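Local coordinates for ankyrin repeat domain-containing protein EMB506, chloroplastic (Arabidopsis thaliana, PDB 6JD6) that takes part in the first differentiation of the proplastid during embryo development, is needed for correct leaf margins, and has scaffold activity in molecular condensates, at residues P115-A120 against L149-I154; L127-I132 against L165-N170; K156-I161 against L191-L196. All coordinates share one frame; numbering follows the deposited sequence.

Contact 1: residues P115-A120 against L149-I154; sequences PLQTLA and LHKAII
K151 and A152 of helix 148-154 face Q117 and A120 of helix 115-121, and this pairing of one long and one short side chain on each helix illustrates how consecutive ankyrin repeats are joined through their first helices. At K151 the link is polar at its end and apolar along its length. NZ gives a hydrogen bond to Q117 OE1 at 2.9 Å, and the nitrogen lies 36° above the plane of the carbonyl, with a C=O to donor angle of 140°. The lysine chain is bent at chi2 (-59°) and chi4, which brings NZ over the amide while CG rests 3.4 Å from Q117 CD. Q117, by contrast, is extended beyond CG and lies against the lysine methylenes. Its other amide atom, NE2, is hydrogen-bonded to D142, so both polar ends of the group have partners and its rotation is set. One residue on, A152 offers only its methyl carbon, CB, 4.3 Å from A120 CB. The two CA atoms are then 5.8 Å apart, a spacing for which such small side chains leave room. Beyond this line of contact the flanks are covered by other parts of the stack. L116 and L119 pack on helix 125-133, A120 and A152 touch V160 and I161 of helix 158-166 respectively, and I153 and I154 lean on Y184 of helix 181-187, the first helix of the next repeat.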
ATOM      1  N   PRO A 115       8.855  10.579   0.713  1.00 40.68           N
ATOM      2  CA  PRO A 115       8.114  11.382   1.695  1.00 40.67           C
ATOM      3  C   PRO A 115       6.629  11.515   1.367  1.00 38.72           C
ATOM      4  O   PRO A 115       5.804  11.291   2.248  1.00 37.77           O
ATOM      5  CB  PRO A 115       8.797  12.752   1.619  1.00 43.21           C
ATOM      6  CG  PRO A 115      10.169  12.460   1.139  1.00 44.90           C
ATOM      7  CD  PRO A 115      10.047  11.284   0.209  1.00 43.27           C
ATOM      8  N   LEU A 116       6.295  11.864   0.127  1.00 40.29           N
ATOM      9  CA  LEU A 116       4.892  11.988  -0.268  1.00 39.99           C
ATOM     10  C   LEU A 116       4.131  10.680  -0.075  1.00 36.78           C
ATOM     11  O   LEU A 116       2.983  10.680   0.368  1.00 37.81           O
ATOM     12  CB  LEU A 116       4.765  12.441  -1.722  1.00 41.85           C
ATOM     13  CG  LEU A 116       4.644  13.938  -1.999  1.00 45.31           C
ATOM     14  CD1 LEU A 116       4.257  14.165  -3.460  1.00 44.71           C
ATOM     15  CD2 LEU A 116       3.647  14.602  -1.055  1.00 44.53           C
ATOM     16  N   GLN A 117       4.776   9.569  -0.414  1.00 34.55           N
ATOM     17  CA  GLN A 117       4.162   8.257  -0.260  1.00 35.24           C
ATOM     18  C   GLN A 117       3.933   7.939   1.213  1.00 35.46           C
ATOM     19  O   GLN A 117       2.839   7.534   1.605  1.00 35.96           O
ATOM     20  CB  GLN A 117       5.032   7.174  -0.899  1.00 34.69           C
ATOM     21  CG  GLN A 117       5.126   7.240  -2.418  1.00 37.86           C
ATOM     22  CD  GLN A 117       5.793   6.003  -3.003  1.00 42.34           C
ATOM     23  OE1 GLN A 117       5.961   4.993  -2.317  1.00 43.14           O
ATOM     24  NE2 GLN A 117       6.176   6.077  -4.275  1.00 42.22           N
ATOM     25  N   THR A 118       4.969   8.134   2.023  1.00 33.64           N
ATOM     26  CA  THR A 118       4.889   7.850   3.454  1.00 32.91           C
ATOM     27  C   THR A 118       3.851   8.735   4.137  1.00 33.11           C
ATOM     28  O   THR A 118       3.044   8.258   4.938  1.00 31.30           O
ATOM     29  CB  THR A 118       6.262   8.026   4.139  1.00 32.43           C
ATOM     30  OG1 THR A 118       7.189   7.064   3.609  1.00 32.08           O
ATOM     31  CG2 THR A 118       6.144   7.829   5.638  1.00 29.75           C
ATOM     32  N   LEU A 119       3.867  10.024   3.808  1.00 34.23           N
ATOM     33  CA  LEU A 119       2.909  10.958   4.387  1.00 34.39           C
ATOM     34  C   LEU A 119       1.484  10.597   3.967  1.00 36.24           C
ATOM     35  O   LEU A 119       0.545  10.713   4.756  1.00 36.48           O
ATOM     36  CB  LEU A 119       3.250  12.396   3.992  1.00 33.58           C
ATOM     37  CG  LEU A 119       4.546  12.964   4.582  1.00 34.58           C
ATOM     38  CD1 LEU A 119       4.865  14.326   3.977  1.00 34.73           C
ATOM     39  CD2 LEU A 119       4.481  13.048   6.110  1.00 33.08           C
ATOM     40  N   ALA A 120       1.329  10.151   2.725  1.00 37.00           N
ATOM     41  CA  ALA A 120       0.030   9.694   2.241  1.00 36.00           C
ATOM     42  C   ALA A 120      -0.477   8.502   3.051  1.00 34.47           C
ATOM     43  O   ALA A 120      -1.624   8.485   3.493  1.00 36.29           O
ATOM     44  CB  ALA A 120       0.104   9.339   0.761  1.00 32.97           C
ATOM     45  N   LEU A 149      -0.165   9.078  -5.568  1.00 37.35           N
ATOM     46  CA  LEU A 149      -1.527   8.628  -5.849  1.00 36.34           C
ATOM     47  C   LEU A 149      -1.603   7.100  -5.927  1.00 33.27           C
ATOM     48  O   LEU A 149      -2.475   6.491  -5.310  1.00 34.90           O
ATOM     49  CB  LEU A 149      -2.063   9.255  -7.141  1.00 35.91           C
ATOM     50  CG  LEU A 149      -3.485   8.857  -7.545  1.00 35.77           C
ATOM     51  CD1 LEU A 149      -4.489   9.285  -6.477  1.00 34.90           C
ATOM     52  CD2 LEU A 149      -3.865   9.445  -8.905  1.00 34.34           C
ATOM     53  N   HIS A 150      -0.698   6.493  -6.692  1.00 32.17           N
ATOM     54  CA  HIS A 150      -0.613   5.035  -6.776  1.00 34.65           C
ATOM     55  C   HIS A 150      -0.548   4.424  -5.379  1.00 38.31           C
ATOM     56  O   HIS A 150      -1.303   3.510  -5.053  1.00 35.88           O
ATOM     57  CB  HIS A 150       0.640   4.598  -7.536  1.00 33.60           C
ATOM     58  CG  HIS A 150       0.548   4.750  -9.024  1.00 36.97           C
ATOM     59  ND1 HIS A 150       1.304   5.664  -9.725  1.00 37.15           N
ATOM     60  CD2 HIS A 150      -0.177   4.074  -9.948  1.00 38.24           C
ATOM     61  CE1 HIS A 150       1.037   5.557 -11.015  1.00 41.27           C
ATOM     62  NE2 HIS A 150       0.142   4.599 -11.178  1.00 39.53           N
ATOM     63  N   LYS A 151       0.364   4.941  -4.560  1.00 39.05           N
ATOM     64  CA  LYS A 151       0.589   4.396  -3.225  1.00 38.39           C
ATOM     65  C   LYS A 151      -0.595   4.599  -2.300  1.00 35.13           C
ATOM     66  O   LYS A 151      -0.953   3.701  -1.532  1.00 35.78           O
ATOM     67  CB  LYS A 151       1.841   4.999  -2.595  1.00 40.09           C
ATOM     68  CG  LYS A 151       3.019   4.079  -2.656  1.00 45.11           C
ATOM     69  CD  LYS A 151       2.725   2.768  -1.952  1.00 46.18           C
ATOM     70  CE  LYS A 151       3.715   1.716  -2.393  1.00 46.02           C
ATOM     71  NZ  LYS A 151       5.103   2.208  -2.206  1.00 47.42           N
ATOM     72  N   ALA A 152      -1.193   5.782  -2.372  1.00 31.65           N
ATOM     73  CA  ALA A 152      -2.359   6.098  -1.558  1.00 33.56           C
ATOM     74  C   ALA A 152      -3.509   5.146  -1.866  1.00 38.54           C
ATOM     75  O   ALA A 152      -4.302   4.801  -0.986  1.00 40.59           O
ATOM     76  CB  ALA A 152      -2.789   7.539  -1.793  1.00 32.02           C
ATOM     77  N   ILE A 153      -3.598   4.730  -3.125  1.00 37.20           N
ATOM     78  CA  ILE A 153      -4.643   3.806  -3.549  1.00 35.08           C
ATOM     79  C   ILE A 153      -4.316   2.388  -3.092  1.00 33.71           C
ATOM     80  O   ILE A 153      -5.176   1.685  -2.573  1.00 36.57           O
ATOM     81  CB  ILE A 153      -4.847   3.864  -5.074  1.00 33.82           C
ATOM     82  CG1 ILE A 153      -5.437   5.224  -5.459  1.00 34.62           C
ATOM     83  CG2 ILE A 153      -5.758   2.752  -5.536  1.00 32.63           C
ATOM     84  CD1 ILE A 153      -5.549   5.445  -6.944  1.00 36.39           C
ATOM     85  N   ILE A 154      -3.061   1.987  -3.271  1.00 32.41           N
ATOM     86  CA  ILE A 154      -2.574   0.699  -2.788  1.00 33.79           C
ATOM     87  C   ILE A 154      -2.804   0.549  -1.277  1.00 40.06           C
ATOM     88  O   ILE A 154      -3.038  -0.556  -0.778  1.00 43.17           O
ATOM     89  CB  ILE A 154      -1.083   0.520  -3.135  1.00 32.57           C
ATOM     90  CG1 ILE A 154      -0.907   0.383  -4.651  1.00 32.27           C
ATOM     91  CG2 ILE A 154      -0.480  -0.690  -2.423  1.00 33.33           C
ATOM     92  CD1 ILE A 154       0.540   0.413  -5.105  1.00 31.33           C
TER

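Contact 2: residues L127-I132 against L165-N170; sequences LMDNLI and LRKGAN. With SO4 (sulfate ion), chain I.
D129 on helix 125-133 and K167, just past the end of helix 158-166, meet through a salt bridge between the second helix of ANK 1 and the C-terminal end of that of ANK 2. The charged pair is loose: K167 NZ lies 3.4 Å from D129 OD2, a weak hydrogen bond. After a nearly straight run the bend at chi4 turns NZ to the carboxylate, while CD and CE cross it obliquely at OD1. These nonpolar atoms approach at least as closely, with K167 CE 3.2 Å from D129 OD1. OD1 has its stronger partner in H163 NE2, a hydrogen bond that probably does more than the weak lysine bond to fix the carboxylate.

Anion binding forms a second group of interactions. R166 takes hold of a sulfate ion, probably from the crystallisation liquor, with two nearly straight bonds. R166 NE reaches sulfate O2 at 3.1 Å, with an angle of 168° at the hydrogen. R166 NH2 reaches sulfate O4 at the same distance and 160°. O2 lies at the edge of the guanidinium and in its plane. The bend at chi3 brings this edge round to the ion. H163 ND1 also binds the sulfate, and with its NE2 on D129 this histidine joins the two groups; contact with two anionic partners would probably favour its doubly protonated form.

Backbone bonds make up the third kind. G168, with positive phi, ends the helix in a Schellman motif, and its N reaches L165 O at 3.1 Å. The sequence LRKGAN, in which a glycine stops the second helix and the chain turns off toward the following loop, is the familiar close of an ankyrin repeat.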
ATOM      1  N   LEU A 127       1.082  18.023   5.556  1.00 40.80           N
ATOM      2  CA  LEU A 127       2.513  17.872   5.308  1.00 39.97           C
ATOM      3  C   LEU A 127       2.809  17.567   3.842  1.00 40.42           C
ATOM      4  O   LEU A 127       3.833  17.994   3.308  1.00 41.41           O
ATOM      5  CB  LEU A 127       3.119  16.799   6.213  1.00 37.01           C
ATOM      6  CG  LEU A 127       3.207  17.168   7.693  1.00 37.51           C
ATOM      7  CD1 LEU A 127       3.860  16.040   8.483  1.00 35.99           C
ATOM      8  CD2 LEU A 127       3.976  18.474   7.881  1.00 38.54           C
ATOM      9  N   MET A 128       1.909  16.830   3.194  1.00 40.22           N
ATOM     10  CA  MET A 128       2.016  16.594   1.757  1.00 39.58           C
ATOM     11  C   MET A 128       1.927  17.909   0.996  1.00 41.82           C
ATOM     12  O   MET A 128       2.756  18.188   0.128  1.00 41.75           O
ATOM     13  CB  MET A 128       0.913  15.654   1.273  1.00 37.73           C
ATOM     14  CG  MET A 128       0.994  14.256   1.845  1.00 35.91           C
ATOM     15  SD  MET A 128      -0.307  13.180   1.213  1.00 46.54           S
ATOM     16  CE  MET A 128       0.212  12.999  -0.486  1.00 38.71           C
ATOM     17  N   ASP A 129       0.918  18.711   1.330  1.00 43.65           N
ATOM     18  CA  ASP A 129       0.726  20.012   0.692  1.00 47.86           C
ATOM     19  C   ASP A 129       1.956  20.903   0.835  1.00 50.77           C
ATOM     20  O   ASP A 129       2.343  21.580  -0.115  1.00 53.33           O
ATOM     21  CB  ASP A 129      -0.515  20.726   1.243  1.00 50.16           C
ATOM     22  CG  ASP A 129      -1.817  20.117   0.734  1.00 52.46           C
ATOM     23  OD1 ASP A 129      -1.765  19.285  -0.194  1.00 50.96           O
ATOM     24  OD2 ASP A 129      -2.894  20.478   1.255  1.00 55.78           O
ATOM     25  N   ASN A 130       2.571  20.895   2.017  1.00 50.28           N
ATOM     26  CA  ASN A 130       3.784  21.679   2.248  1.00 49.35           C
ATOM     27  C   ASN A 130       4.923  21.270   1.316  1.00 48.43           C
ATOM     28  O   ASN A 130       5.635  22.120   0.780  1.00 50.94           O
ATOM     29  CB  ASN A 130       4.237  21.574   3.706  1.00 49.37           C
ATOM     30  CG  ASN A 130       3.240  22.180   4.673  1.00 51.96           C
ATOM     31  OD1 ASN A 130       2.318  22.893   4.270  1.00 54.98           O
ATOM     32  ND2 ASN A 130       3.422  21.907   5.960  1.00 50.78           N
ATOM     33  N   LEU A 131       5.093  19.966   1.129  1.00 45.74           N
ATOM     34  CA  LEU A 131       6.111  19.451   0.219  1.00 47.65           C
ATOM     35  C   LEU A 131       5.836  19.887  -1.211  1.00 50.39           C
ATOM     36  O   LEU A 131       6.731  20.359  -1.911  1.00 52.11           O
ATOM     37  CB  LEU A 131       6.165  17.926   0.282  1.00 45.52           C
ATOM     38  CG  LEU A 131       7.050  17.308   1.359  1.00 48.02           C
ATOM     39  CD1 LEU A 131       6.897  15.802   1.341  1.00 45.68           C
ATOM     40  CD2 LEU A 131       8.502  17.700   1.131  1.00 49.39           C
ATOM     41  N   ILE A 132       4.588  19.717  -1.638  1.00 50.50           N
ATOM     42  CA  ILE A 132       4.177  20.054  -2.996  1.00 50.89           C
ATOM     43  C   ILE A 132       4.292  21.556  -3.259  1.00 54.88           C
ATOM     44  O   ILE A 132       4.836  21.974  -4.282  1.00 56.30           O
ATOM     45  CB  ILE A 132       2.739  19.569  -3.273  1.00 49.01           C
ATOM     46  CG1 ILE A 132       2.681  18.039  -3.206  1.00 45.81           C
ATOM     47  CG2 ILE A 132       2.249  20.066  -4.629  1.00 49.56           C
ATOM     48  CD1 ILE A 132       1.280  17.473  -3.241  1.00 44.24           C
ATOM     49  N   LEU A 165      -6.358  13.997  -6.033  1.00 41.90           N
ATOM     50  CA  LEU A 165      -7.069  14.195  -7.295  1.00 41.89           C
ATOM     51  C   LEU A 165      -7.569  15.625  -7.433  1.00 45.83           C
ATOM     52  O   LEU A 165      -7.493  16.213  -8.511  1.00 49.01           O
ATOM     53  CB  LEU A 165      -8.231  13.208  -7.428  1.00 40.19           C
ATOM     54  CG  LEU A 165      -7.819  11.749  -7.643  1.00 41.64           C
ATOM     55  CD1 LEU A 165      -9.019  10.818  -7.578  1.00 41.32           C
ATOM     56  CD2 LEU A 165      -7.101  11.596  -8.972  1.00 41.49           C
ATOM     57  N   ARG A 166      -8.082  16.187  -6.342  1.00 46.95           N
ATOM     58  CA  ARG A 166      -8.552  17.569  -6.366  1.00 51.24           C
ATOM     59  C   ARG A 166      -7.388  18.527  -6.588  1.00 50.83           C
ATOM     60  O   ARG A 166      -7.554  19.583  -7.193  1.00 50.95           O
ATOM     61  CB  ARG A 166      -9.307  17.927  -5.084  1.00 53.87           C
ATOM     62  CG  ARG A 166     -10.714  17.349  -5.013  1.00 55.59           C
ATOM     63  CD  ARG A 166     -11.505  17.937  -3.850  1.00 56.94           C
ATOM     64  NE  ARG A 166     -10.863  17.681  -2.563  0.69 55.85           N
ATOM     65  CZ  ARG A 166     -11.032  16.572  -1.851  0.65 53.82           C
ATOM     66  NH1 ARG A 166     -11.825  15.609  -2.299  0.73 54.38           N
ATOM     67  NH2 ARG A 166     -10.408  16.422  -0.691  0.81 51.46           N
ATOM     68  N   LYS A 167      -6.206  18.145  -6.110  1.00 50.27           N
ATOM     69  CA  LYS A 167      -5.007  18.959  -6.299  1.00 53.98           C
ATOM     70  C   LYS A 167      -4.343  18.781  -7.670  1.00 54.35           C
ATOM     71  O   LYS A 167      -3.345  19.436  -7.969  1.00 56.29           O
ATOM     72  CB  LYS A 167      -3.993  18.713  -5.180  1.00 54.53           C
ATOM     73  CG  LYS A 167      -4.072  19.748  -4.078  1.00 62.21           C
ATOM     74  CD  LYS A 167      -2.780  19.830  -3.285  1.00 67.02           C
ATOM     75  CE  LYS A 167      -2.689  21.166  -2.566  1.00 71.89           C
ATOM     76  NZ  LYS A 167      -3.961  21.485  -1.855  1.00 74.74           N
ATOM     77  N   GLY A 168      -4.893  17.896  -8.496  1.00 50.27           N
ATOM     78  CA  GLY A 168      -4.418  17.746  -9.859  1.00 47.72           C
ATOM     79  C   GLY A 168      -3.452  16.599 -10.095  1.00 46.45           C
ATOM     80  O   GLY A 168      -2.777  16.561 -11.124  1.00 48.75           O
ATOM     81  N   ALA A 169      -3.374  15.664  -9.152  1.00 40.53           N
ATOM     82  CA  ALA A 169      -2.578  14.460  -9.361  1.00 39.49           C
ATOM     83  C   ALA A 169      -3.088  13.740 -10.605  1.00 41.96           C
ATOM     84  O   ALA A 169      -4.296  13.623 -10.812  1.00 41.93           O
ATOM     85  CB  ALA A 169      -2.650  13.547  -8.148  1.00 35.98           C
ATOM     86  N   ASN A 170      -2.162  13.287 -11.443  1.00 42.12           N
ATOM     87  CA  ASN A 170      -2.514  12.637 -12.699  1.00 41.66           C
ATOM     88  C   ASN A 170      -3.028  11.223 -12.430  1.00 40.74           C
ATOM     89  O   ASN A 170      -2.288  10.375 -11.932  1.00 40.62           O
ATOM     90  CB  ASN A 170      -1.297  12.613 -13.629  1.00 40.94           C
ATOM     91  CG  ASN A 170      -1.634  12.171 -15.041  1.00 44.23           C
ATOM     92  OD1 ASN A 170      -2.545  11.374 -15.265  1.00 43.80           O
ATOM     93  ND2 ASN A 170      -0.887  12.690 -16.008  1.00 47.99           N
TER
HETATM   94  S   SO4 I 307      -8.991  19.815   0.281  1.00131.15           S
HETATM   95  O1  SO4 I 307     -10.316  20.391   0.495  1.00133.46           O
HETATM   96  O2  SO4 I 307      -8.797  19.554  -1.144  1.00130.41           O
HETATM   97  O3  SO4 I 307      -7.977  20.757   0.747  1.00131.80           O
HETATM   98  O4  SO4 I 307      -8.875  18.564   1.025  1.00128.76           O

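Contact 3: residues K156-I161 against L191-L196; sequences KKEAVI and LQTVKL
E158 and I161 meet T193 in a mixed polar and apolar contact between the second helices of two successive ankyrin repeats, ANK 2 and ANK 3, near the N-terminal ends of both helices. It is a worked example of a carboxylate laid against the first turn of the next helix in a stack. E158, extended beyond CG, spans the gap and presents OE1 to T193, whose hydroxyl gives it a hydrogen bond of 2.7 Å. The hydroxyl reaches OE1 on the anti side, 22° out of the carboxylate plane. T193 N adds a weak bond to the same oxygen at 3.3 Å, bent to 131°, and water 1 donates to OE1 while accepting from Q192 N. Three donors thus converge on one oxygen, and the positive end of helix 191-199 would probably strengthen the attraction.

Next to this polar group, I161 and T193 meet through methyl carbons. With chi1 at -63° T193 turns OG1 to the glutamate, which leaves its CG2 3.9 Å from I161 CG2, the two side chains meeting at about a right angle. I161 packs on L149, A152 and I153 of helix 148-154, and T193 on A185 of helix 181-187, so the pair extends the contact into the first helices of both repeats. Water 2 completes the join: it donates to E158 O at 3.0 Å and to T193 OG1 at 3.1 Å, leaving the threonine hydroxyl as donor to OE1 and acceptor from the water.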
ATOM      1  N   LYS A 156      -5.287   2.142   0.154  1.00 38.66           N
ATOM      2  CA  LYS A 156      -6.717   2.424   0.316  1.00 41.40           C
ATOM      3  C   LYS A 156      -6.967   3.575   1.301  1.00 43.22           C
ATOM      4  O   LYS A 156      -7.821   3.495   2.186  1.00 45.48           O
ATOM      5  CB  LYS A 156      -7.479   1.153   0.722  1.00 41.95           C
ATOM      6  CG  LYS A 156      -8.989   1.210   0.475  1.00 46.85           C
ATOM      7  CD  LYS A 156      -9.635  -0.146   0.713  1.00 51.04           C
ATOM      8  CE  LYS A 156     -11.150  -0.073   0.601  1.00 54.89           C
ATOM      9  NZ  LYS A 156     -11.735   0.777   1.669  1.00 59.70           N
ATOM     10  N   LYS A 157      -6.200   4.646   1.137  1.00 43.48           N
ATOM     11  CA  LYS A 157      -6.343   5.851   1.945  1.00 41.57           C
ATOM     12  C   LYS A 157      -7.242   6.841   1.212  1.00 42.35           C
ATOM     13  O   LYS A 157      -6.764   7.795   0.594  1.00 43.71           O
ATOM     14  CB  LYS A 157      -4.965   6.472   2.189  1.00 43.50           C
ATOM     15  CG  LYS A 157      -4.372   6.184   3.561  1.00 48.09           C
ATOM     16  CD  LYS A 157      -3.971   4.736   3.785  1.00 47.39           C
ATOM     17  CE  LYS A 157      -3.761   4.502   5.284  1.00 53.55           C
ATOM     18  NZ  LYS A 157      -2.792   3.420   5.645  1.00 50.11           N
ATOM     19  N   GLU A 158      -8.550   6.623   1.294  0.80 41.37           N
ATOM     20  CA  GLU A 158      -9.481   7.272   0.374  0.80 44.52           C
ATOM     21  C   GLU A 158      -9.608   8.794   0.507  0.80 43.36           C
ATOM     22  O   GLU A 158      -9.818   9.483  -0.486  0.80 44.57           O
ATOM     23  CB  GLU A 158     -10.844   6.564   0.393  0.80 47.31           C
ATOM     24  CG  GLU A 158     -10.755   5.121  -0.115  0.80 49.32           C
ATOM     25  CD  GLU A 158     -12.106   4.502  -0.428  0.80 53.84           C
ATOM     26  OE1 GLU A 158     -12.305   4.068  -1.581  0.80 51.82           O
ATOM     27  OE2 GLU A 158     -12.966   4.443   0.478  0.80 59.22           O
ATOM     28  N   ALA A 159      -9.455   9.319   1.716  1.00 43.57           N
ATOM     29  CA  ALA A 159      -9.495  10.768   1.917  1.00 43.71           C
ATOM     30  C   ALA A 159      -8.261  11.446   1.320  1.00 45.58           C
ATOM     31  O   ALA A 159      -8.338  12.566   0.812  1.00 49.52           O
ATOM     32  CB  ALA A 159      -9.627  11.104   3.393  1.00 40.03           C
ATOM     33  N   VAL A 160      -7.123  10.764   1.395  1.00 41.28           N
ATOM     34  CA  VAL A 160      -5.887  11.249   0.792  1.00 39.29           C
ATOM     35  C   VAL A 160      -5.982  11.162  -0.733  1.00 38.20           C
ATOM     36  O   VAL A 160      -5.576  12.083  -1.446  1.00 36.45           O
ATOM     37  CB  VAL A 160      -4.671  10.440   1.295  1.00 37.79           C
ATOM     38  CG1 VAL A 160      -3.421  10.789   0.505  1.00 37.25           C
ATOM     39  CG2 VAL A 160      -4.453  10.689   2.784  1.00 37.27           C
ATOM     40  N   ILE A 161      -6.535  10.054  -1.220  1.00 35.02           N
ATOM     41  CA  ILE A 161      -6.757   9.858  -2.649  1.00 37.38           C
ATOM     42  C   ILE A 161      -7.550  11.009  -3.266  1.00 40.88           C
ATOM     43  O   ILE A 161      -7.108  11.624  -4.236  1.00 43.79           O
ATOM     44  CB  ILE A 161      -7.489   8.530  -2.918  1.00 37.96           C
ATOM     45  CG1 ILE A 161      -6.574   7.353  -2.577  1.00 36.55           C
ATOM     46  CG2 ILE A 161      -7.958   8.458  -4.371  1.00 37.90           C
ATOM     47  CD1 ILE A 161      -7.311   6.048  -2.325  1.00 37.33           C
ATOM     48  N   LEU A 191     -14.442   0.654  -3.917  1.00 36.23           N
ATOM     49  CA  LEU A 191     -15.553   1.028  -4.790  1.00 39.45           C
ATOM     50  C   LEU A 191     -15.732   2.545  -4.949  1.00 40.57           C
ATOM     51  O   LEU A 191     -15.995   3.029  -6.050  1.00 42.17           O
ATOM     52  CB  LEU A 191     -16.857   0.386  -4.299  1.00 41.36           C
ATOM     53  CG  LEU A 191     -18.146   0.702  -5.067  1.00 44.89           C
ATOM     54  CD1 LEU A 191     -18.052   0.255  -6.520  1.00 42.09           C
ATOM     55  CD2 LEU A 191     -19.351   0.062  -4.389  1.00 46.41           C
ATOM     56  N   GLN A 192     -15.592   3.292  -3.859  0.85 37.68           N
ATOM     57  CA  GLN A 192     -15.794   4.737  -3.920  0.85 40.46           C
ATOM     58  C   GLN A 192     -14.682   5.420  -4.708  0.85 37.43           C
ATOM     59  O   GLN A 192     -14.920   6.397  -5.411  0.85 37.90           O
ATOM     60  CB  GLN A 192     -15.915   5.342  -2.517  0.85 43.48           C
ATOM     61  CG  GLN A 192     -17.137   4.861  -1.750  0.85 47.50           C
ATOM     62  CD  GLN A 192     -18.435   5.095  -2.507  0.85 53.78           C
ATOM     63  OE1 GLN A 192     -19.157   4.151  -2.830  0.85 55.11           O
ATOM     64  NE2 GLN A 192     -18.739   6.361  -2.788  0.85 55.25           N
ATOM     65  N   THR A 193     -13.468   4.894  -4.588  1.00 36.72           N
ATOM     66  CA  THR A 193     -12.336   5.392  -5.361  1.00 37.81           C
ATOM     67  C   THR A 193     -12.519   5.090  -6.848  1.00 37.42           C
ATOM     68  O   THR A 193     -12.216   5.923  -7.704  1.00 38.73           O
ATOM     69  CB  THR A 193     -11.010   4.796  -4.847  1.00 39.11           C
ATOM     70  OG1 THR A 193     -10.806   5.215  -3.493  1.00 41.94           O
ATOM     71  CG2 THR A 193      -9.832   5.260  -5.697  1.00 37.04           C
ATOM     72  N   VAL A 194     -13.030   3.899  -7.149  1.00 35.76           N
ATOM     73  CA  VAL A 194     -13.347   3.525  -8.525  1.00 34.36           C
ATOM     74  C   VAL A 194     -14.356   4.498  -9.142  1.00 36.69           C
ATOM     75  O   VAL A 194     -14.146   5.000 -10.248  1.00 36.62           O
ATOM     76  CB  VAL A 194     -13.892   2.081  -8.610  1.00 33.83           C
ATOM     77  CG1 VAL A 194     -14.449   1.791  -9.999  1.00 33.24           C
ATOM     78  CG2 VAL A 194     -12.803   1.075  -8.244  1.00 29.48           C
ATOM     79  N   LYS A 195     -15.440   4.771  -8.418  1.00 37.75           N
ATOM     80  CA  LYS A 195     -16.449   5.727  -8.869  1.00 41.57           C
ATOM     81  C   LYS A 195     -15.860   7.121  -9.057  1.00 42.18           C
ATOM     82  O   LYS A 195     -16.216   7.835  -9.993  1.00 44.99           O
ATOM     83  CB  LYS A 195     -17.608   5.805  -7.870  1.00 43.75           C
ATOM     84  CG  LYS A 195     -18.465   4.554  -7.784  1.00 44.76           C
ATOM     85  CD  LYS A 195     -19.558   4.732  -6.736  1.00 50.62           C
ATOM     86  CE  LYS A 195     -20.468   3.520  -6.669  1.00 55.23           C
ATOM     87  NZ  LYS A 195     -21.535   3.675  -5.644  1.00 60.39           N
ATOM     88  N   LEU A 196     -14.970   7.512  -8.153  1.00 39.75           N
ATOM     89  CA  LEU A 196     -14.330   8.817  -8.239  1.00 40.12           C
ATOM     90  C   LEU A 196     -13.423   8.920  -9.468  1.00 40.71           C
ATOM     91  O   LEU A 196     -13.376   9.962 -10.123  1.00 42.88           O
ATOM     92  CB  LEU A 196     -13.539   9.113  -6.963  1.00 36.73           C
ATOM     93  CG  LEU A 196     -12.884  10.491  -6.874  1.00 37.77           C
ATOM     94  CD1 LEU A 196     -13.906  11.594  -7.124  1.00 39.96           C
ATOM     95  CD2 LEU A 196     -12.230  10.669  -5.517  1.00 37.60           C
TER
HETATM   96  O   HOH W   1     -14.825   2.495  -1.120  1.00 45.41           O
HETATM   97  O   HOH W   2     -11.267   8.213  -2.798  1.00 48.26           O

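From the N terminus, helix 115-121 opens contact 1 and helix 125-133 opens contact 2 before helix 148-154 closes the first. Helix 158-166 then opens contact 3 with its start and closes contact 2 with its end, and 191-196 closes contact 3. Contact 2 therefore crosses both others, while contacts 1 and 3 follow in series and none nests. Contacts 1 and 2 bind ANK 1 to ANK 2 through the first and second helices respectively; contact 3 repeats the second-helix junction between ANK 2 and ANK 3. L119 against M128 joins contacts 1 and 2, A152 O beside K157 N joins 1 and 3, and L165 against L196 joins 2 and 3.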